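Local coordinates for enoyl-CoA hydratase/isomerase family protein (Bacillus anthracis, PDB 3KQF), which probably catalyses the reversible hydration of trans-2-enoyl-CoA thioesters to 3-hydroxyacyl-CoA, a step of fatty acid beta-oxidation, at residues V12-P17 / T46-E51; V20-N25 / Q42-Q47; T94-E99 / T151-R156; P104-I109 / I198-K203. All blocks are in the same frame, centred on the assembly; numbering follows the deposited sequence. Where two conformers were deposited one is given.

Contacts 1 and 2 share helix 35-49 and lie side by side, their centres about 8 Å apart, because strands 10-13 and 19-24 are neighbours in one sheet. Contact 2 is buried and purely apolar; contact 1 lies at the rim, where a tyrosine hydroxyl meets a carboxylate. Contact 4 is also apolar and buried, but joins strand 105-109 of the same sheet to helix 193-206 on the other face. Contact 3 joins two helices without any strand, through a salt bridge beside a neighbouring subunit. Gln42 NE2 and Thr94 OG1, probably hydrogen-bonded, connect contacts 2 and 3. Thus an isoleucine methyl from a strand carries each of the two core contacts, whereas glutamate serves both at the rim and near the subunit interface.

Contact 1. Residues V12-P17 / T46-E51; sequences VDYATP and TQINEE
Tyr14, at the turn of the beta hairpin formed by strands 10-13 and 19-24, reaches across to Glu51, just beyond helix 35-49, and so ties the edge of the large sheet to that helix. The polar part of the contact is one pair of groups. Tyr14 OH gives a weak hydrogen bond to Glu51 OE2 at 2.6 Å, while the other carboxylate oxygen, Glu51 OE1, lies 3.1 Å from the same hydroxyl. The two side chains approach from opposite directions, and the carboxylate plane is turned 54° from the ring. Glu51 OE1 sits in the ring plane at its edge, 3.3 Å from Tyr14 CE2. Glu51 OE1 is hydrogen-bonded to Thr54 OG1, which helps to fix the rotation of the carboxylate. Glu51 sends CG away from its own carbonyl carbon (chi1 -76°), and the chain beyond runs extended to the phenol.

Apolar contact is slight. Ile48 CG1 comes within 4.0 Å of Tyr14 OH, and Val20 of strand 19-24 touches both Tyr14 and Ile48, placing the phenol end beside the sheet's apolar layer. Much of Tyr14 nevertheless remains exposed.

Backbone and local bonds shape both ends. Glu51 N bonds to Ile48 O at 3.0 Å, and Glu50 N to Gln47 O at the same length, i to i+3 links at this end of the helix. In the hairpin, Asp13 OD1 accepts a weak bond from Ala15 N at 2.8 Å, of the Asx-turn kind.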
# COMPACT_ATOMS: atom_id res chain seq x y z
N VAL A 12 -26.82 -11.67 18.25
CA VAL A 12 -25.48 -12.03 18.72
C VAL A 12 -25.50 -13.53 18.97
O VAL A 12 -26.39 -14.02 19.65
CB VAL A 12 -25.11 -11.30 20.02
CG1 VAL A 12 -23.73 -11.76 20.51
CG2 VAL A 12 -25.10 -9.81 19.82
N ASP A 13 -24.54 -14.25 18.38
CA ASP A 13 -24.47 -15.70 18.54
C ASP A 13 -23.08 -16.17 18.98
O ASP A 13 -22.07 -15.94 18.28
CB ASP A 13 -24.87 -16.40 17.24
CG ASP A 13 -24.93 -17.92 17.38
OD1 ASP A 13 -24.94 -18.44 18.52
OD2 ASP A 13 -24.99 -18.60 16.34
N TYR A 14 -23.07 -16.83 20.15
CA TYR A 14 -21.87 -17.41 20.78
C TYR A 14 -21.87 -18.93 20.63
O TYR A 14 -21.33 -19.64 21.48
CB TYR A 14 -21.85 -17.11 22.29
CG TYR A 14 -21.61 -15.67 22.68
CD1 TYR A 14 -22.65 -14.77 22.80
CD2 TYR A 14 -20.32 -15.24 23.00
CE1 TYR A 14 -22.42 -13.46 23.17
CE2 TYR A 14 -20.08 -13.93 23.38
CZ TYR A 14 -21.14 -13.05 23.47
OH TYR A 14 -20.90 -11.75 23.83
N ALA A 15 -22.49 -19.44 19.57
CA ALA A 15 -22.58 -20.88 19.35
C ALA A 15 -21.20 -21.53 19.30
O ALA A 15 -20.98 -22.55 19.94
CB ALA A 15 -23.36 -21.18 18.07
N THR A 16 -20.29 -20.91 18.55
CA THR A 16 -18.94 -21.43 18.38
C THR A 16 -18.01 -20.95 19.50
O THR A 16 -17.87 -19.74 19.72
CB THR A 16 -18.38 -20.97 17.03
OG1 THR A 16 -19.35 -21.23 16.00
CG2 THR A 16 -17.05 -21.68 16.71
N PRO A 17 -17.36 -21.89 20.21
CA PRO A 17 -16.45 -21.54 21.32
C PRO A 17 -15.36 -20.51 20.95
O PRO A 17 -14.72 -20.63 19.90
CB PRO A 17 -15.81 -22.88 21.68
CG PRO A 17 -16.81 -23.89 21.28
CD PRO A 17 -17.52 -23.35 20.08
N THR A 46 -19.21 -2.91 23.68
CA THR A 46 -18.70 -2.62 25.03
C THR A 46 -18.58 -3.90 25.86
O THR A 46 -17.65 -4.04 26.65
CB THR A 46 -19.60 -1.63 25.79
OG1 THR A 46 -19.69 -0.42 25.04
CG2 THR A 46 -19.04 -1.31 27.19
N GLN A 47 -19.54 -4.80 25.68
CA GLN A 47 -19.52 -6.08 26.39
C GLN A 47 -18.36 -6.97 25.89
O GLN A 47 -17.56 -7.45 26.67
CB GLN A 47 -20.88 -6.78 26.23
CG GLN A 47 -21.00 -8.12 26.95
CD GLN A 47 -22.46 -8.60 27.08
OE1 GLN A 47 -23.36 -8.08 26.42
NE2 GLN A 47 -22.68 -9.60 27.93
N ILE A 48 -18.27 -7.14 24.58
CA ILE A 48 -17.22 -7.96 23.97
C ILE A 48 -15.81 -7.44 24.29
O ILE A 48 -14.88 -8.23 24.50
CB ILE A 48 -17.43 -8.05 22.44
CG1 ILE A 48 -18.74 -8.79 22.15
CG2 ILE A 48 -16.24 -8.78 21.79
CD1 ILE A 48 -19.23 -8.64 20.70
N ASN A 49 -15.68 -6.12 24.39
CA ASN A 49 -14.42 -5.49 24.74
C ASN A 49 -13.82 -6.05 26.06
O ASN A 49 -12.60 -6.12 26.21
CB ASN A 49 -14.61 -3.97 24.81
CG ASN A 49 -13.32 -3.21 24.82
OD1 ASN A 49 -12.65 -3.10 23.79
ND2 ASN A 49 -12.98 -2.61 25.96
N GLU A 50 -14.70 -6.46 26.98
CA GLU A 50 -14.30 -6.99 28.28
C GLU A 50 -14.41 -8.52 28.40
O GLU A 50 -14.26 -9.06 29.49
CB GLU A 50 -15.15 -6.33 29.37
CG GLU A 50 -14.97 -4.82 29.44
CD GLU A 50 -13.58 -4.42 29.91
OE1 GLU A 50 -13.17 -4.87 31.01
OE2 GLU A 50 -12.92 -3.62 29.21
N GLU A 51 -14.64 -9.20 27.29
CA GLU A 51 -14.76 -10.66 27.30
C GLU A 51 -13.43 -11.37 27.02
O GLU A 51 -13.03 -11.51 25.87
CB GLU A 51 -15.82 -11.14 26.30
CG GLU A 51 -17.25 -10.93 26.75
CD GLU A 51 -18.27 -11.35 25.68
OE1 GLU A 51 -17.86 -11.78 24.58
OE2 GLU A 51 -19.48 -11.24 25.95

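Contact 2. Residues V20-N25 / Q42-Q47; sequences VKISLN and QNILTQ
Ile22 of strand 19-24 points into helix 35-49 and touches Ile44 and Leu45, joining the first strand and the helix of a beta-alpha-beta unit completed by strand 56-61. One methyl carries the contact on the strand side: Ile22 CD1 lies 4.4 Å from Ile44 CG2 and equally 4.4 Å from Leu45 CD2. It gets there because Ile22 is fully extended, with CG1 opposite the carbonyl carbon (chi1 -56°) and CD1 continuing straight outward (chi2 175°).

The helix answers with two different branches. In Ile44, CG1 swings opposite the backbone N (chi1 -177°), leaving CG2 between N and the carbonyl carbon as the methyl that meets Ile22; this residue was modelled in two conformers. Leu45 leaves the helix at a less direct angle, and its CD2 branch closes the distance. Between them the backbones stay well apart, Ile22 CA being 8.8 Å from Ile44 CA, a gap spanned by side chains.

The helix's polar groups turn elsewhere. Gln42 O accepts both Thr46 N at 3.0 Å and Thr46 OG1 at 2.9 Å, from opposite faces of its carbonyl plane, so the threonine hydroxyl is satisfied by its own helix. Ile48 and Leu41, one turn along in either direction, also touch Ile22. With no hydrogen bond between strand and helix, the contact rests on shape and burial of hydrocarbon, which implies dispersion and hydrophobic cohesion with little directional constraint.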
# COMPACT_ATOMS: atom_id res chain seq x y z
N VAL A 20 -17.63 -15.05 18.59
CA VAL A 20 -18.94 -14.41 18.65
C VAL A 20 -19.26 -13.87 17.26
O VAL A 20 -18.38 -13.31 16.61
CB VAL A 20 -19.01 -13.26 19.71
CG1 VAL A 20 -18.05 -12.17 19.41
CG2 VAL A 20 -20.46 -12.73 19.83
N LYS A 21 -20.48 -14.08 16.81
CA LYS A 21 -20.93 -13.61 15.48
C LYS A 21 -22.03 -12.61 15.69
O LYS A 21 -23.07 -12.94 16.29
CB LYS A 21 -21.45 -14.79 14.63
CG LYS A 21 -21.90 -14.38 13.23
CD LYS A 21 -22.48 -15.52 12.41
CE LYS A 21 -23.82 -15.99 12.93
NZ LYS A 21 -24.50 -16.88 11.97
N ILE A 22 -21.80 -11.38 15.25
CA ILE A 22 -22.77 -10.31 15.36
C ILE A 22 -23.40 -10.12 13.98
O ILE A 22 -22.68 -9.96 13.00
CB ILE A 22 -22.10 -8.99 15.76
CG1 ILE A 22 -21.32 -9.15 17.07
CG2 ILE A 22 -23.16 -7.90 15.89
CD1 ILE A 22 -20.53 -7.92 17.48
N SER A 23 -24.73 -10.19 13.90
CA SER A 23 -25.41 -10.04 12.62
C SER A 23 -26.34 -8.82 12.60
O SER A 23 -27.25 -8.72 13.44
CB SER A 23 -26.25 -11.29 12.31
OG SER A 23 -25.49 -12.48 12.35
N LEU A 24 -26.13 -7.90 11.66
CA LEU A 24 -27.06 -6.78 11.52
C LEU A 24 -28.38 -7.45 11.15
O LEU A 24 -28.41 -8.30 10.27
CB LEU A 24 -26.61 -5.78 10.45
CG LEU A 24 -25.22 -5.16 10.62
CD1 LEU A 24 -24.96 -4.15 9.52
CD2 LEU A 24 -25.04 -4.50 11.99
N ASN A 25 -29.47 -7.07 11.82
CA ASN A 25 -30.76 -7.73 11.65
C ASN A 25 -31.93 -6.80 11.31
O ASN A 25 -32.89 -6.69 12.08
CB ASN A 25 -31.08 -8.52 12.92
CG ASN A 25 -32.24 -9.49 12.73
OD1 ASN A 25 -32.46 -10.01 11.63
ND2 ASN A 25 -32.97 -9.76 13.82
N GLN A 42 -23.20 -0.56 19.69
CA GLN A 42 -22.24 -0.00 20.64
C GLN A 42 -22.29 -0.72 21.99
O GLN A 42 -21.27 -0.94 22.61
CB GLN A 42 -22.46 1.50 20.84
CG GLN A 42 -22.15 2.37 19.61
CD GLN A 42 -22.30 3.86 19.89
OE1 GLN A 42 -22.69 4.26 20.97
NE2 GLN A 42 -21.99 4.69 18.89
N ASN A 43 -23.50 -1.05 22.46
CA ASN A 43 -23.65 -1.73 23.74
C ASN A 43 -23.01 -3.13 23.71
O ASN A 43 -22.33 -3.52 24.65
CB ASN A 43 -25.13 -1.82 24.15
CG ASN A 43 -25.76 -0.44 24.39
OD1 ASN A 43 -25.06 0.56 24.53
ND2 ASN A 43 -27.08 -0.40 24.46
N ILE A 44 -23.22 -3.88 22.63
CA ILE A 44 -22.64 -5.22 22.52
C ILE A 44 -21.12 -5.12 22.34
O ILE A 44 -20.38 -5.93 22.87
CB ILE A 44 -23.26 -6.07 21.39
CG1 ILE A 44 -22.64 -7.47 21.38
CG2 ILE A 44 -23.06 -5.42 20.05
CD1 ILE A 44 -22.83 -8.25 22.66
N LEU A 45 -20.65 -4.11 21.59
CA LEU A 45 -19.20 -3.91 21.42
C LEU A 45 -18.53 -3.65 22.80
O LEU A 45 -17.43 -4.14 23.06
CB LEU A 45 -18.93 -2.78 20.43
CG LEU A 45 -19.27 -3.13 18.97
CD1 LEU A 45 -19.17 -1.92 18.06
CD2 LEU A 45 -18.37 -4.26 18.45
N THR A 46 -19.21 -2.91 23.68
CA THR A 46 -18.70 -2.62 25.03
C THR A 46 -18.58 -3.90 25.86
O THR A 46 -17.65 -4.04 26.65
CB THR A 46 -19.60 -1.63 25.79
OG1 THR A 46 -19.69 -0.42 25.04
CG2 THR A 46 -19.04 -1.31 27.19
N GLN A 47 -19.54 -4.80 25.68
CA GLN A 47 -19.52 -6.08 26.39
C GLN A 47 -18.36 -6.97 25.89
O GLN A 47 -17.56 -7.45 26.67
CB GLN A 47 -20.88 -6.78 26.23
CG GLN A 47 -21.00 -8.12 26.95
CD GLN A 47 -22.46 -8.60 27.08
OE1 GLN A 47 -23.36 -8.08 26.42
NE2 GLN A 47 -22.68 -9.60 27.93

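Contact 3. Residues T94-E99 / T151-R156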
# COMPACT_ATOMS: atom_id res chain seq x y z
N THR A 94 -18.97 4.21 16.31
CA THR A 94 -19.18 2.77 16.23
C THR A 94 -18.02 2.09 15.47
O THR A 94 -17.52 1.03 15.88
CB THR A 94 -20.53 2.47 15.57
OG1 THR A 94 -21.55 3.18 16.28
CG2 THR A 94 -20.82 0.96 15.59
N MSE A 95 -17.60 2.69 14.36
CA MSE A 95 -16.48 2.17 13.58
C MSE A 95 -15.21 2.10 14.44
O MSE A 95 -14.48 1.12 14.40
CB MSE A 95 -16.20 3.01 12.34
CG MSE A 95 -17.38 3.25 11.43
SE MSE A 95 -18.29 1.61 10.95
CE MSE A 95 -19.67 2.28 9.76
N GLU A 96 -14.94 3.15 15.20
CA GLU A 96 -13.77 3.17 16.07
C GLU A 96 -13.82 2.05 17.10
O GLU A 96 -12.81 1.43 17.39
CB GLU A 96 -13.63 4.51 16.77
CG GLU A 96 -13.35 5.63 15.80
CD GLU A 96 -13.36 6.98 16.44
OE1 GLU A 96 -14.25 7.24 17.29
OE2 GLU A 96 -12.50 7.81 16.05
N MSE A 97 -15.01 1.79 17.65
CA MSE A 97 -15.16 0.73 18.64
C MSE A 97 -14.89 -0.65 18.05
O MSE A 97 -14.32 -1.52 18.72
CB MSE A 97 -16.54 0.80 19.30
CG MSE A 97 -16.80 2.08 20.09
SE MSE A 97 -18.62 2.08 20.82
CE MSE A 97 -18.40 0.54 21.92
N VAL A 98 -15.31 -0.86 16.79
CA VAL A 98 -15.05 -2.14 16.10
C VAL A 98 -13.56 -2.30 15.91
O VAL A 98 -12.98 -3.33 16.25
CB VAL A 98 -15.70 -2.20 14.69
CG1 VAL A 98 -15.17 -3.44 13.90
CG2 VAL A 98 -17.20 -2.21 14.78
N GLU A 99 -12.94 -1.24 15.41
CA GLU A 99 -11.53 -1.26 15.11
C GLU A 99 -10.68 -1.48 16.36
O GLU A 99 -9.71 -2.23 16.31
CB GLU A 99 -11.14 0.05 14.41
CG GLU A 99 -9.82 -0.01 13.71
CD GLU A 99 -9.59 1.19 12.81
OE1 GLU A 99 -9.27 0.98 11.61
OE2 GLU A 99 -9.77 2.34 13.28
N THR A 151 -12.69 7.72 3.73
CA THR A 151 -11.63 8.47 3.05
C THR A 151 -10.23 8.17 3.61
O THR A 151 -9.22 8.53 3.00
CB THR A 151 -11.84 10.02 3.15
OG1 THR A 151 -11.63 10.45 4.49
CG2 THR A 151 -13.23 10.44 2.68
N GLN A 152 -10.19 7.61 4.81
CA GLN A 152 -8.95 7.27 5.52
C GLN A 152 -8.60 5.77 5.49
O GLN A 152 -7.46 5.40 5.17
CB GLN A 152 -9.08 7.74 6.96
CG GLN A 152 -9.41 9.23 7.05
CD GLN A 152 -8.40 10.05 6.29
OE1 GLN A 152 -7.19 9.95 6.56
NE2 GLN A 152 -8.88 10.85 5.32
N ARG A 153 -9.55 4.90 5.82
CA ARG A 153 -9.26 3.46 5.82
C ARG A 153 -9.13 2.85 4.42
O ARG A 153 -8.35 1.92 4.23
CB ARG A 153 -10.30 2.68 6.65
CG ARG A 153 -10.36 3.14 8.13
CD ARG A 153 -11.23 2.23 8.99
NE ARG A 153 -11.24 2.66 10.38
CZ ARG A 153 -12.14 3.47 10.94
NH1 ARG A 153 -13.15 3.94 10.23
NH2 ARG A 153 -12.02 3.82 12.21
N LEU A 154 -9.85 3.38 3.43
CA LEU A 154 -9.77 2.80 2.10
C LEU A 154 -8.38 3.02 1.46
O LEU A 154 -7.79 2.07 0.99
CB LEU A 154 -10.88 3.33 1.18
CG LEU A 154 -11.02 2.58 -0.16
CD1 LEU A 154 -11.36 1.08 0.01
CD2 LEU A 154 -12.05 3.24 -1.05
N PRO A 155 -7.87 4.27 1.44
CA PRO A 155 -6.54 4.38 0.81
C PRO A 155 -5.44 3.67 1.58
O PRO A 155 -4.45 3.25 0.99
CB PRO A 155 -6.27 5.90 0.76
CG PRO A 155 -7.20 6.49 1.77
CD PRO A 155 -8.42 5.58 1.81
N ARG A 156 -5.61 3.55 2.89
CA ARG A 156 -4.64 2.86 3.69
C ARG A 156 -4.60 1.38 3.31
O ARG A 156 -3.52 0.78 3.27
CB ARG A 156 -4.89 3.05 5.19
CG ARG A 156 -4.43 4.41 5.67
CD ARG A 156 -4.78 4.66 7.09
NE ARG A 156 -4.16 5.90 7.58
CZ ARG A 156 -4.58 7.12 7.29
NH1 ARG A 156 -5.65 7.33 6.52
NH2 ARG A 156 -3.94 8.17 7.78
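A salt bridge between two helices of the crotonase fold, Glu99 on helix 81-99 with Arg153 on helix 150-158, forms this contact. The arginine grips side-on with two nitrogens, each taking a different carboxylate oxygen: Arg153 NE bonds Glu99 OE1 at 2.9 Å and Arg153 NH2 bonds Glu99 OE2 at 2.9 Å. Both oxygens lie close to the guanidinium plane, at its edge. The carboxylate, however, is rotated 61° against that plane, so both nitrogens come in from above it.

The helix axes stay 13.5 Å apart at an angle of 40°, and long side chains fill the distance. Arg153 runs extended from CG to NE, while Glu99 places CG opposite its backbone N (chi1 -163°) and stretches out to meet it; one of its two deposited conformers is described. Beside the bridge, Met95, present as selenomethionine, lays its CB 3.8 Å from Arg153 NH1. The aliphatic Glu96 CG lies 4.2 Å from Arg153 NH2, at the guanidinium edge. The Glu96 carboxylate is not in contact, but its OE2, 5.6 Å from Arg153 NH2, probably adds to the negative field around the largely buried arginine.

Leu227 and Leu231 of the second subunit pack on Glu99 and Arg153, respectively, and Glu234 of that subunit bonds Thr151. Such an intrachain ion pair, covered by a helix of a neighbouring copy, belongs to the subunit interface of a crotonase-type trimer.

Contact 4. Residues P104-I109 / I198-K203; sequences PVIAAI and IEIAEK
Ile106, near the start of strand 105-109, presses one methyl against Ile200 and Ala201 of helix 193-206. The tight part is small. Ile106 CD1 lies 3.9 Å from the backbone atom Ala201 N, 4.2 Å from Ala201 CB and 4.0 Å from Ile200 CG2, so the methyl rests against the helix backbone itself. CG1 of Ile106 stands opposite the carbonyl carbon (chi1 -55°) and CD1 extends onward from it, giving the reach. The small Ala201 leaves the helix close to the strand here, with Ile106 CA only 7.7 Å from Ala201 CA. Ile200 offers its CG2 branch, the two isoleucines crossing at a slant.

The other side of the helix is loose and polar: Glu199, Glu202 and Lys203 are exposed and take no part in the contact. No hydrogen bond joins strand and helix, as expected of apolar core packing.

Around this point, strand 105-109 runs in the sheet between the parallel strands 56-61 and 126-130. Phe126 and Ile128 touch both isoleucines, while Val56 and Ile58 touch Ala201, so helix 193-206 spans all three strands.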
# COMPACT_ATOMS: atom_id res chain seq x y z
N PRO A 104 -9.43 -9.92 16.99
CA PRO A 104 -9.57 -9.73 15.54
C PRO A 104 -11.07 -9.73 15.17
O PRO A 104 -11.87 -10.47 15.77
CB PRO A 104 -8.89 -10.98 14.97
CG PRO A 104 -7.87 -11.34 15.97
CD PRO A 104 -8.56 -11.07 17.30
N VAL A 105 -11.44 -8.94 14.17
CA VAL A 105 -12.82 -8.85 13.71
C VAL A 105 -12.83 -9.14 12.23
O VAL A 105 -12.08 -8.52 11.45
CB VAL A 105 -13.44 -7.42 14.00
CG1 VAL A 105 -14.87 -7.34 13.48
CG2 VAL A 105 -13.34 -7.05 15.50
N ILE A 106 -13.61 -10.14 11.84
CA ILE A 106 -13.72 -10.58 10.45
C ILE A 106 -15.06 -10.16 9.91
O ILE A 106 -16.09 -10.43 10.53
CB ILE A 106 -13.61 -12.13 10.35
CG1 ILE A 106 -12.31 -12.62 11.02
CG2 ILE A 106 -13.69 -12.58 8.92
CD1 ILE A 106 -12.16 -14.18 11.06
N ALA A 107 -15.05 -9.45 8.78
CA ALA A 107 -16.27 -9.07 8.11
C ALA A 107 -16.66 -10.19 7.14
O ALA A 107 -15.84 -10.65 6.34
CB ALA A 107 -16.08 -7.74 7.33
N ALA A 108 -17.90 -10.68 7.26
CA ALA A 108 -18.43 -11.69 6.34
C ALA A 108 -19.50 -10.96 5.55
O ALA A 108 -20.65 -10.79 6.01
CB ALA A 108 -19.00 -12.90 7.11
N ILE A 109 -19.11 -10.50 4.36
CA ILE A 109 -19.94 -9.66 3.50
C ILE A 109 -20.84 -10.52 2.63
O ILE A 109 -20.42 -11.04 1.60
CB ILE A 109 -19.05 -8.69 2.67
CG1 ILE A 109 -18.02 -8.01 3.59
CG2 ILE A 109 -19.92 -7.63 1.96
CD1 ILE A 109 -17.00 -7.11 2.89
N ILE A 198 -16.35 -18.93 9.91
CA ILE A 198 -16.19 -19.69 11.15
C ILE A 198 -14.89 -20.48 11.15
O ILE A 198 -14.20 -20.53 12.16
CB ILE A 198 -17.38 -20.62 11.40
CG1 ILE A 198 -18.60 -19.79 11.78
CG2 ILE A 198 -17.06 -21.62 12.53
CD1 ILE A 198 -19.88 -20.61 11.88
N GLU A 199 -14.54 -21.09 10.03
CA GLU A 199 -13.30 -21.88 10.01
C GLU A 199 -12.04 -21.01 10.15
O GLU A 199 -11.11 -21.41 10.86
CB GLU A 199 -13.27 -22.89 8.85
CG GLU A 199 -14.24 -24.05 9.16
CD GLU A 199 -14.30 -25.12 8.10
OE1 GLU A 199 -13.49 -25.10 7.16
OE2 GLU A 199 -15.18 -26.01 8.23
N ILE A 200 -12.04 -19.81 9.56
CA ILE A 200 -10.90 -18.89 9.74
C ILE A 200 -10.89 -18.37 11.17
O ILE A 200 -9.83 -18.31 11.80
CB ILE A 200 -10.93 -17.73 8.73
CG1 ILE A 200 -10.73 -18.27 7.32
CG2 ILE A 200 -9.84 -16.68 9.06
CD1 ILE A 200 -10.83 -17.22 6.24
N ALA A 201 -12.06 -18.04 11.72
CA ALA A 201 -12.18 -17.61 13.10
C ALA A 201 -11.67 -18.70 14.05
O ALA A 201 -10.98 -18.40 15.02
CB ALA A 201 -13.65 -17.23 13.45
N GLU A 202 -12.03 -19.96 13.79
CA GLU A 202 -11.59 -21.09 14.63
C GLU A 202 -10.08 -21.25 14.61
O GLU A 202 -9.46 -21.56 15.63
CB GLU A 202 -12.26 -22.41 14.21
CG GLU A 202 -13.73 -22.52 14.57
CD GLU A 202 -14.35 -23.81 14.06
OE1 GLU A 202 -13.82 -24.41 13.09
OE2 GLU A 202 -15.38 -24.20 14.62
N LYS A 203 -9.47 -21.06 13.44
CA LYS A 203 -8.01 -21.14 13.36
C LYS A 203 -7.37 -20.07 14.23
O LYS A 203 -6.50 -20.36 15.04
CB LYS A 203 -7.52 -20.98 11.92
CG LYS A 203 -5.99 -20.96 11.79
CD LYS A 203 -5.32 -22.16 12.46
CE LYS A 203 -3.85 -22.22 12.14
NZ LYS A 203 -3.13 -23.40 12.68